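Local atomic coordinates of PA_0080 (PDB entry 3ZHN), a protein that serves as the TssJ1 lipoprotein of the type VI secretion system, where it probably helps hold the membrane-embedded part of the apparatus at the outer membrane. Residues V33-H38 with S140-T145; T65-A70 with S81-D86; A40-P45 with L146-I151. All coordinates share one frame; numbering follows the deposited sequence.

Interaction 1: V33-H38 with S140-T145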
# COMPACT_ATOMS: atom_id res chain seq x y z
N VAL A 33 -5.45 9.35 8.58
CA VAL A 33 -5.81 8.19 7.78
C VAL A 33 -5.94 6.99 8.74
O VAL A 33 -5.06 6.77 9.58
CB VAL A 33 -4.74 7.91 6.70
CG1 VAL A 33 -5.09 6.64 5.91
CG2 VAL A 33 -4.54 9.15 5.86
N VAL A 34 -7.05 6.26 8.60
CA VAL A 34 -7.22 4.98 9.18
C VAL A 34 -7.38 3.97 8.06
O VAL A 34 -8.21 4.17 7.17
CB VAL A 34 -8.41 4.87 10.15
CG1 VAL A 34 -8.35 3.53 10.88
CG2 VAL A 34 -8.35 5.99 11.21
N ILE A 35 -6.56 2.91 8.11
CA ILE A 35 -6.61 1.85 7.15
C ILE A 35 -6.87 0.55 7.86
O ILE A 35 -6.11 0.16 8.79
CB ILE A 35 -5.29 1.71 6.38
CG1 ILE A 35 -5.05 2.96 5.49
CG2 ILE A 35 -5.27 0.43 5.51
CD1 ILE A 35 -3.63 3.04 4.96
N TRP A 36 -7.92 -0.12 7.37
CA TRP A 36 -8.17 -1.50 7.74
C TRP A 36 -7.65 -2.37 6.63
O TRP A 36 -8.15 -2.31 5.47
CB TRP A 36 -9.64 -1.78 7.97
CG TRP A 36 -10.16 -1.20 9.22
CD1 TRP A 36 -10.30 -1.83 10.47
CD2 TRP A 36 -10.67 0.13 9.39
NE1 TRP A 36 -10.88 -0.97 11.36
CE2 TRP A 36 -11.07 0.24 10.74
CE3 TRP A 36 -10.80 1.24 8.54
CZ2 TRP A 36 -11.63 1.39 11.25
CZ3 TRP A 36 -11.38 2.39 9.07
CH2 TRP A 36 -11.78 2.45 10.41
N LEU A 37 -6.67 -3.22 6.96
CA LEU A 37 -6.03 -4.13 5.99
C LEU A 37 -6.66 -5.50 6.15
O LEU A 37 -6.68 -6.04 7.25
CB LEU A 37 -4.52 -4.26 6.29
CG LEU A 37 -3.56 -3.06 6.20
CD1 LEU A 37 -2.19 -3.47 6.70
CD2 LEU A 37 -3.48 -2.62 4.75
N HIS A 38 -7.15 -6.08 5.04
CA HIS A 38 -7.80 -7.35 5.06
C HIS A 38 -7.05 -8.25 4.11
O HIS A 38 -7.09 -8.07 2.90
CB HIS A 38 -9.26 -7.21 4.54
CG HIS A 38 -10.03 -6.12 5.16
ND1 HIS A 38 -10.49 -6.15 6.46
CD2 HIS A 38 -10.43 -4.95 4.63
CE1 HIS A 38 -11.13 -5.02 6.72
NE2 HIS A 38 -11.08 -4.26 5.64
N SER A 140 -9.47 10.53 6.32
CA SER A 140 -9.75 9.49 5.35
C SER A 140 -9.70 8.13 6.00
O SER A 140 -8.72 7.80 6.63
CB SER A 140 -8.74 9.54 4.16
OG SER A 140 -8.82 10.73 3.41
N HIS A 141 -10.73 7.33 5.77
CA HIS A 141 -10.82 5.95 6.24
C HIS A 141 -10.85 5.04 5.01
O HIS A 141 -11.60 5.33 4.08
CB HIS A 141 -12.00 5.72 7.18
CG HIS A 141 -11.86 6.37 8.53
ND1 HIS A 141 -12.74 6.10 9.57
CD2 HIS A 141 -10.88 7.16 9.04
CE1 HIS A 141 -12.35 6.78 10.63
NE2 HIS A 141 -11.25 7.45 10.34
N LEU A 142 -10.08 3.97 5.05
CA LEU A 142 -9.88 3.10 3.89
C LEU A 142 -9.96 1.66 4.36
O LEU A 142 -9.37 1.27 5.35
CB LEU A 142 -8.57 3.38 3.24
CG LEU A 142 -8.28 4.78 2.77
CD1 LEU A 142 -6.85 4.91 2.41
CD2 LEU A 142 -9.09 5.10 1.53
N ASP A 143 -10.58 0.84 3.52
CA ASP A 143 -10.52 -0.62 3.62
C ASP A 143 -9.66 -1.07 2.46
O ASP A 143 -10.04 -0.86 1.25
CB ASP A 143 -11.89 -1.24 3.50
CG ASP A 143 -12.64 -1.18 4.86
OD1 ASP A 143 -12.19 -1.83 5.83
OD2 ASP A 143 -13.64 -0.46 4.95
N ILE A 144 -8.53 -1.71 2.80
CA ILE A 144 -7.59 -2.16 1.78
C ILE A 144 -7.55 -3.69 1.85
O ILE A 144 -7.16 -4.26 2.88
CB ILE A 144 -6.23 -1.51 1.92
CG1 ILE A 144 -6.38 0.01 1.74
CG2 ILE A 144 -5.26 -2.06 0.87
CD1 ILE A 144 -5.15 0.84 1.78
N THR A 145 -7.94 -4.36 0.76
CA THR A 145 -7.95 -5.81 0.66
C THR A 145 -6.73 -6.23 -0.12
O THR A 145 -6.49 -5.73 -1.23
CB THR A 145 -9.30 -6.33 0.07
OG1 THR A 145 -10.33 -5.85 0.94
CG2 THR A 145 -9.32 -7.88 0.06
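His38 and Asp143 join two parallel strands, 33-38 and 140-145, on the face that also carries Val34, Trp36 and His141. His38 NE2 donates to Asp143 OD1 at 2.7 Å; the oxygen lies in the imidazole plane, but is met on its anti side, 29° out of the carboxylate plane. Glu100 takes His38 ND1, so both nitrogens are gripped and the ring cannot easily turn; this acidic company would probably favour a protonated imidazole. Arg156 forms a salt bridge to the same OD1.

Trp36 sits between this pair and His141. With CG anti to its carbonyl carbon (chi1 -73°), the indole swings along the face toward His141 and aims the edge of its six-membered ring at the imidazole face, an offset edge-to-face pair with centroids 5.5 Å apart and planes at 72°. Val34 fills the corner beside the two rings: its CB stands over the imidazole, 3.9 Å from the centroid, while CG1 rests on a face of the indole, toward its rim.

The other face is mainly aliphatic, with Ser140 at one end beside Val33. Ile144 CD1 reaches Ile35 CG2 at 3.8 Å, and Leu37 CD2 lies alongside Ile144 CB at 4.1 Å. Five backbone bonds join the strands. A polar, aromatic outside and a mainly aliphatic inside packed on Leu114 and Phe116 suit a two-sheet beta sandwich, consistent with the transthyretin-like fold of TssJ proteins.

Interaction 2: T65-A70 with S81-D86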
# COMPACT_ATOMS: atom_id res chain seq x y z
N THR A 65 4.23 10.67 -9.47
CA THR A 65 4.49 10.35 -10.88
C THR A 65 5.64 9.39 -11.03
O THR A 65 5.53 8.34 -11.71
CB THR A 65 4.70 11.68 -11.69
OG1 THR A 65 3.58 12.55 -11.48
CG2 THR A 65 4.96 11.37 -13.14
N ALA A 66 6.78 9.68 -10.41
CA ALA A 66 7.89 8.73 -10.48
C ALA A 66 7.54 7.41 -9.87
O ALA A 66 7.88 6.36 -10.42
CB ALA A 66 9.14 9.32 -9.78
N PHE A 67 6.87 7.43 -8.70
CA PHE A 67 6.43 6.24 -8.05
C PHE A 67 5.70 5.28 -9.02
O PHE A 67 5.97 4.10 -9.06
CB PHE A 67 5.55 6.60 -6.85
CG PHE A 67 5.09 5.38 -6.09
CD1 PHE A 67 5.90 4.73 -5.19
CD2 PHE A 67 3.83 4.87 -6.31
CE1 PHE A 67 5.45 3.63 -4.52
CE2 PHE A 67 3.37 3.75 -5.64
CZ PHE A 67 4.17 3.14 -4.78
N GLY A 68 4.73 5.83 -9.72
CA GLY A 68 3.90 5.06 -10.69
C GLY A 68 4.62 4.58 -11.94
O GLY A 68 4.06 3.72 -12.62
N ARG A 69 5.81 5.17 -12.24
CA ARG A 69 6.62 4.81 -13.39
C ARG A 69 7.77 3.89 -13.10
O ARG A 69 8.46 3.44 -14.02
CB ARG A 69 7.24 6.08 -14.01
CG ARG A 69 6.20 6.92 -14.72
CD ARG A 69 6.83 8.26 -15.09
NE ARG A 69 5.93 9.11 -15.87
CZ ARG A 69 6.16 10.37 -16.25
NH1 ARG A 69 7.25 10.99 -15.86
NH2 ARG A 69 5.28 11.00 -17.05
N ALA A 70 8.05 3.66 -11.81
CA ALA A 70 9.27 2.99 -11.40
C ALA A 70 9.11 1.48 -11.52
O ALA A 70 8.05 0.93 -11.34
CB ALA A 70 9.56 3.33 -9.99
N SER A 81 16.81 6.35 -3.48
CA SER A 81 17.54 6.76 -4.67
C SER A 81 16.56 7.02 -5.82
O SER A 81 16.72 7.95 -6.60
CB SER A 81 18.57 5.70 -5.07
OG SER A 81 19.09 6.07 -6.32
N THR A 82 15.54 6.18 -5.92
CA THR A 82 14.61 6.20 -7.05
C THR A 82 13.64 7.41 -6.95
O THR A 82 13.38 8.08 -7.94
CB THR A 82 13.81 4.89 -7.05
OG1 THR A 82 14.71 3.81 -7.28
CG2 THR A 82 12.73 4.93 -8.13
N LEU A 83 13.20 7.71 -5.73
CA LEU A 83 12.15 8.72 -5.51
C LEU A 83 12.63 10.06 -4.98
O LEU A 83 11.96 11.08 -5.13
CB LEU A 83 11.08 8.13 -4.61
CG LEU A 83 10.42 6.87 -5.18
CD1 LEU A 83 9.55 6.31 -4.04
CD2 LEU A 83 9.72 7.11 -6.55
N GLY A 84 13.83 10.05 -4.38
CA GLY A 84 14.45 11.28 -3.82
C GLY A 84 13.51 11.96 -2.88
O GLY A 84 12.90 11.36 -1.99
N GLY A 85 13.35 13.24 -3.15
CA GLY A 85 12.53 14.13 -2.32
C GLY A 85 11.07 13.82 -2.26
O GLY A 85 10.37 14.29 -1.36
N ASP A 86 10.58 13.07 -3.25
CA ASP A 86 9.16 12.67 -3.31
C ASP A 86 8.84 11.76 -2.09
O ASP A 86 7.71 11.65 -1.72
CB ASP A 86 8.84 11.82 -4.57
CG ASP A 86 8.86 12.61 -5.92
OD1 ASP A 86 8.98 13.88 -5.91
OD2 ASP A 86 8.76 11.89 -6.99
O HOH W 1 7.08 12.32 -9.14
O HOH W 2 7.04 9.69 -6.83
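Leu83 reaches across to Ala66 and Phe67 in the small helical excursion that the chain makes between strands 54-61 and 87-95, a cluster of short helices laid beside the beta sandwich. Segment 65-70 is a weakly bonded helical turn; segment 81-86 is the end of helix 79-83, which breaks at Gly84 with positive phi and passes through a 3-10 turn to Asp86.

Leu83 carries most of the apolar contact. Its CB stays on its own side, 4.3 Å from Asp86 CB. CG stands anti to the carbonyl carbon (chi1 -59°), which turns the fork toward the helix opposite, and there the two methyls divide the work. CD2 presses on the backbone, 3.6 Å from Phe67 N, and also meets Ala66 CB at 4.0 Å. CD1 meets the Phe67 ring at its edge, near the ring plane, with CD1 of Phe67 4.1 Å away. Leu75 and Leu61 touch both Leu83 and Phe67, and Tyr59 meets the phenylalanine ring, so this part of the contact is buried.

Just before Leu83 in the chain, Thr82 CG2 touches Ala70 CB at 4.0 Å, while its OG1 bonds to Asn78 O, just before its own helix, and to Ala74 O of helix 72-77.

The polar half belongs to Asp86. Its carboxylate faces the first-turn N-H groups of segment 65-70 through two waters rather than directly, an arrangement that would probably be favoured electrostatically by the helix start. One water accepts from Ala66 N, the other from Phe67 N at 2.9 Å, and both donate to one and the same oxygen, the second water lying 2.8 Å from Asp86 OD2.

Interaction 3: A40-P45 with L146-I151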
# COMPACT_ATOMS: atom_id res chain seq x y z
N ALA A 40 -6.78 -11.59 2.26
CA ALA A 40 -7.78 -12.59 1.94
C ALA A 40 -7.33 -14.01 2.33
O ALA A 40 -6.14 -14.27 2.43
CB ALA A 40 -8.12 -12.51 0.43
N PRO A 41 -8.28 -14.92 2.48
CA PRO A 41 -7.97 -16.32 2.68
C PRO A 41 -7.14 -16.93 1.58
O PRO A 41 -6.40 -17.83 1.82
CB PRO A 41 -9.36 -16.98 2.68
CG PRO A 41 -10.32 -15.95 3.11
CD PRO A 41 -9.76 -14.67 2.57
N ASN A 42 -7.33 -16.46 0.37
CA ASN A 42 -6.58 -16.91 -0.79
C ASN A 42 -5.36 -15.99 -1.17
O ASN A 42 -5.01 -15.85 -2.35
CB ASN A 42 -7.52 -17.14 -1.99
CG ASN A 42 -8.25 -15.89 -2.41
OD1 ASN A 42 -8.15 -14.86 -1.73
ND2 ASN A 42 -8.98 -15.96 -3.56
N LEU A 43 -4.83 -15.30 -0.17
CA LEU A 43 -3.71 -14.40 -0.34
C LEU A 43 -2.55 -15.03 -1.11
O LEU A 43 -2.12 -16.10 -0.79
CB LEU A 43 -3.22 -14.01 1.04
CG LEU A 43 -2.11 -12.94 1.14
CD1 LEU A 43 -2.70 -11.57 0.75
CD2 LEU A 43 -1.63 -12.86 2.57
N ASN A 44 -2.02 -14.32 -2.10
CA ASN A 44 -0.72 -14.60 -2.72
C ASN A 44 -0.40 -16.09 -2.85
O ASN A 44 0.59 -16.55 -2.32
CB ASN A 44 0.38 -13.92 -1.94
CG ASN A 44 1.69 -13.88 -2.71
OD1 ASN A 44 1.73 -13.89 -3.95
ND2 ASN A 44 2.75 -13.85 -1.98
N PRO A 45 -1.23 -16.83 -3.61
CA PRO A 45 -1.04 -18.31 -3.59
C PRO A 45 0.19 -18.78 -4.30
O PRO A 45 0.65 -18.18 -5.27
CB PRO A 45 -2.34 -18.82 -4.28
CG PRO A 45 -2.76 -17.65 -5.13
CD PRO A 45 -2.47 -16.45 -4.31
N LEU A 146 -6.00 -7.20 0.43
CA LEU A 146 -4.95 -7.89 -0.29
C LEU A 146 -5.52 -9.23 -0.76
O LEU A 146 -5.69 -10.16 0.03
CB LEU A 146 -3.74 -8.10 0.58
CG LEU A 146 -3.16 -6.78 1.16
CD1 LEU A 146 -2.84 -5.74 0.14
CD2 LEU A 146 -3.92 -6.24 2.37
N GLY A 147 -5.87 -9.28 -2.05
CA GLY A 147 -6.43 -10.49 -2.64
C GLY A 147 -5.43 -11.52 -3.14
O GLY A 147 -4.23 -11.44 -2.81
N ALA A 148 -5.93 -12.53 -3.82
CA ALA A 148 -5.03 -13.52 -4.37
C ALA A 148 -3.98 -12.82 -5.26
O ALA A 148 -2.80 -13.28 -5.28
CB ALA A 148 -5.79 -14.50 -5.21
N GLN A 149 -4.40 -11.80 -6.01
CA GLN A 149 -3.51 -11.17 -6.99
C GLN A 149 -3.69 -9.67 -7.20
O GLN A 149 -3.20 -9.14 -8.19
CB GLN A 149 -3.56 -11.88 -8.41
CG GLN A 149 -4.85 -11.77 -9.09
CD GLN A 149 -5.04 -12.70 -10.26
OE1 GLN A 149 -4.50 -13.76 -10.30
NE2 GLN A 149 -5.83 -12.26 -11.20
N ALA A 150 -4.30 -8.97 -6.24
CA ALA A 150 -4.54 -7.57 -6.40
C ALA A 150 -4.77 -6.89 -5.04
O ALA A 150 -5.45 -7.44 -4.15
CB ALA A 150 -5.76 -7.35 -7.29
N ILE A 151 -4.25 -5.68 -4.97
CA ILE A 151 -4.58 -4.70 -3.94
C ILE A 151 -5.85 -3.99 -4.37
O ILE A 151 -5.88 -3.44 -5.46
CB ILE A 151 -3.50 -3.63 -3.75
CG1 ILE A 151 -2.12 -4.24 -3.53
CG2 ILE A 151 -3.92 -2.70 -2.64
CD1 ILE A 151 -1.02 -3.25 -3.65
O HOH W 3 -8.92 -12.53 -2.91
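Ala40 N donates to Leu146 O at 2.9 Å, nearly straight (169°), and carries the parallel pairing of strands 31-39 and 139-146 one bond further before both strands end, one giving way to a type I beta turn from Ala40 to Leu43, the other to the connection to strand 151-155. The connection folds back on itself through Gly147 N to Ala150 O, while Tyr120 OH of another loop bonds to Gly147 O.

Leu43 is buried; its CB starts away from the other loop, but CG anti to the backbone N (chi1 -174°) brings CD1 back alongside Leu146, 3.4 Å from Leu146 O and 3.6 Å from Leu146 CB; Leu54 touches both leucines. Asn44, in a left-handed backbone conformation, sends its amide away from the 146-151 loop, where OD1 accepts from Arg121 N and ND2 donates to Pro53 O, so both buried polar ends are satisfied.

Ala148 is held between Asn42 and Pro45. Its CA makes a C-H...O contact with Asn42 O at 3.1 Å, and its carbonyl lies against the proline ring, with Ala148 O 3.3 Å from Pro45 CD. The methyl of Ala148 also packs on the asparagine amide, ND2 being 3.9 Å from CB.

A water bridges the exposed side. Asn42 places CG between its backbone N and carbonyl carbon (chi1 61°), which brings OD1 round toward the other loop; this single water donates to Asn42 OD1 at 2.7 Å and accepts from Ala148 N at 3.1 Å.

Overall arrangement
Interactions 1 and 3 follow one another along the same pair of strands: 31-39 and 139-146 pair in interaction 1, and the loops after them meet in interaction 3. The two touch, His38 O lying 2.8 Å from Leu146 N in a probable hydrogen bond. All three contacts are partly buried. Interaction 1 has one face in the sandwich core and regular backbone pairing; interaction 3, at the strand ends, has Leu43 and Leu146 buried, Asn42 exposed, a single backbone bond and a water. Interaction 2 lies on the opposite side of the chain's centre, its centre about 23 Å from that of interaction 1, joining short helices through methyl packing and two waters, without a direct hydrogen bond between its two segments.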